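PDB 1QB7: adenine phosphoribosyltransferase from Leishmania donovani, which probably catalyses the reversible transfer of a phosphoribosyl group from PRPP to adenine, forming AMP and diphosphate in purine salvage. Local coordinates for residues S19-K24 and L54-D59. Residues are numbered along the deposited sequence; the frame is centred on the assembly and turned at random.
Sequences SQLLKK and LKAIRD
Where Leu21 and Leu22 meet Ala56 and Ile57 no flat group takes part; the one planar pairing, Arg58 with Asp59, is on helix 51-67 itself. There the carboxylate carbon of Asp59 sits at the edge of the guanidinium, in its plane. Arg58 NE lies 2.9 Å from Asp59 OD1, and NH2 converges on that same oxygen, a side-on salt bridge. Both nitrogens arrive from one face of the carboxylate, NE 39° out of its plane. Arg58 NH1 turns instead to Glu92 of the second subunit, so this guanidinium spans the dimer interface. The fold is that of a type I phosphoribosyltransferase: helix 51-67 leads into strand 74-78 of the parallel core, and helix 17-25 of the N-terminal region packs on helix 51-67, methyl to methyl between 19-24 and 54-59, with Thr53 also touching both leucines. Leu21 swings its CG anti to the backbone N (chi1 -160°), bringing CD2 to 3.8 Å from Ala56 CB. One residue along, Leu22 CD2 touches Ile57 CD1 at 4.1 Å, the two side chains crossing nearly at right angles. Ile47 of helix 45-48 packs against both Leu22 and Ile57; the Leu22 side chain is about 13 Å from the bound adenine.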
# COMPACT_ATOMS: atom_id res chain seq x y z
N SER A 19 -11.83 -11.33 15.36
CA SER A 19 -11.36 -10.55 16.50
C SER A 19 -10.31 -11.33 17.27
O SER A 19 -9.29 -10.78 17.72
CB SER A 19 -12.53 -10.22 17.42
OG SER A 19 -12.08 -9.59 18.60
N GLN A 20 -10.56 -12.62 17.42
CA GLN A 20 -9.68 -13.54 18.12
C GLN A 20 -8.36 -13.69 17.38
O GLN A 20 -7.29 -13.68 17.99
CB GLN A 20 -10.35 -14.91 18.23
CG GLN A 20 -11.64 -14.93 19.02
CD GLN A 20 -11.39 -14.93 20.51
OE1 GLN A 20 -11.60 -15.95 21.17
NE2 GLN A 20 -10.94 -13.80 21.05
N LEU A 21 -8.44 -13.83 16.06
CA LEU A 21 -7.27 -14.01 15.22
C LEU A 21 -6.38 -12.77 15.25
O LEU A 21 -5.16 -12.87 15.27
CB LEU A 21 -7.72 -14.34 13.79
CG LEU A 21 -6.76 -15.01 12.82
CD1 LEU A 21 -6.00 -16.14 13.49
CD2 LEU A 21 -7.56 -15.54 11.65
N LEU A 22 -7.01 -11.60 15.27
CA LEU A 22 -6.29 -10.33 15.31
C LEU A 22 -5.56 -10.17 16.64
O LEU A 22 -4.41 -9.74 16.67
CB LEU A 22 -7.25 -9.15 15.11
CG LEU A 22 -7.75 -8.94 13.69
CD1 LEU A 22 -8.90 -7.95 13.67
CD2 LEU A 22 -6.60 -8.46 12.82
N LYS A 23 -6.23 -10.54 17.73
CA LYS A 23 -5.64 -10.46 19.06
C LYS A 23 -4.43 -11.40 19.16
O LYS A 23 -3.44 -11.08 19.81
CB LYS A 23 -6.71 -10.83 20.09
CG LYS A 23 -6.27 -10.80 21.54
CD LYS A 23 -7.41 -11.34 22.40
CE LYS A 23 -7.02 -11.54 23.86
NZ LYS A 23 -6.68 -10.27 24.55
N LYS A 24 -4.52 -12.53 18.48
CA LYS A 24 -3.47 -13.54 18.46
C LYS A 24 -2.29 -13.13 17.59
O LYS A 24 -1.14 -13.31 17.97
CB LYS A 24 -4.05 -14.88 17.98
CG LYS A 24 -3.04 -16.01 17.83
CD LYS A 24 -3.69 -17.23 17.18
CE LYS A 24 -2.66 -18.30 16.79
NZ LYS A 24 -1.98 -18.91 17.97
N LEU A 54 -4.92 -12.21 7.33
CA LEU A 54 -5.18 -11.36 6.18
C LEU A 54 -6.44 -11.85 5.44
O LEU A 54 -7.32 -11.06 5.08
CB LEU A 54 -3.98 -11.35 5.24
CG LEU A 54 -3.91 -10.24 4.19
CD1 LEU A 54 -3.83 -8.86 4.84
CD2 LEU A 54 -2.69 -10.48 3.32
N LYS A 55 -6.54 -13.17 5.28
CA LYS A 55 -7.68 -13.78 4.61
C LYS A 55 -8.97 -13.55 5.40
O LYS A 55 -10.02 -13.26 4.82
CB LYS A 55 -7.44 -15.27 4.40
CG LYS A 55 -8.52 -15.95 3.57
CD LYS A 55 -8.27 -17.43 3.40
CE LYS A 55 -9.44 -18.09 2.70
NZ LYS A 55 -9.23 -19.55 2.50
N ALA A 56 -8.88 -13.64 6.72
CA ALA A 56 -10.05 -13.43 7.58
C ALA A 56 -10.59 -12.01 7.44
O ALA A 56 -11.80 -11.80 7.40
CB ALA A 56 -9.69 -13.73 9.03
N ILE A 57 -9.68 -11.03 7.35
CA ILE A 57 -10.07 -9.63 7.19
C ILE A 57 -10.73 -9.45 5.83
O ILE A 57 -11.80 -8.85 5.72
CB ILE A 57 -8.84 -8.70 7.25
CG1 ILE A 57 -8.23 -8.72 8.65
CG2 ILE A 57 -9.23 -7.29 6.84
CD1 ILE A 57 -6.89 -8.06 8.73
N ARG A 58 -10.09 -9.98 4.80
CA ARG A 58 -10.60 -9.90 3.43
C ARG A 58 -12.00 -10.51 3.34
O ARG A 58 -12.93 -9.87 2.84
CB ARG A 58 -9.63 -10.62 2.49
CG ARG A 58 -9.85 -10.37 1.01
CD ARG A 58 -11.02 -11.17 0.44
NE ARG A 58 -10.91 -12.59 0.75
CZ ARG A 58 -10.17 -13.46 0.07
NH1 ARG A 58 -9.46 -13.07 -0.98
NH2 ARG A 58 -10.14 -14.74 0.44
N ASP A 59 -12.15 -11.73 3.84
CA ASP A 59 -13.44 -12.43 3.80
C ASP A 59 -14.54 -11.67 4.54
O ASP A 59 -15.64 -11.51 4.01
CB ASP A 59 -13.32 -13.84 4.39
CG ASP A 59 -12.51 -14.77 3.53
OD1 ASP A 59 -12.35 -14.50 2.32
OD2 ASP A 59 -12.04 -15.80 4.05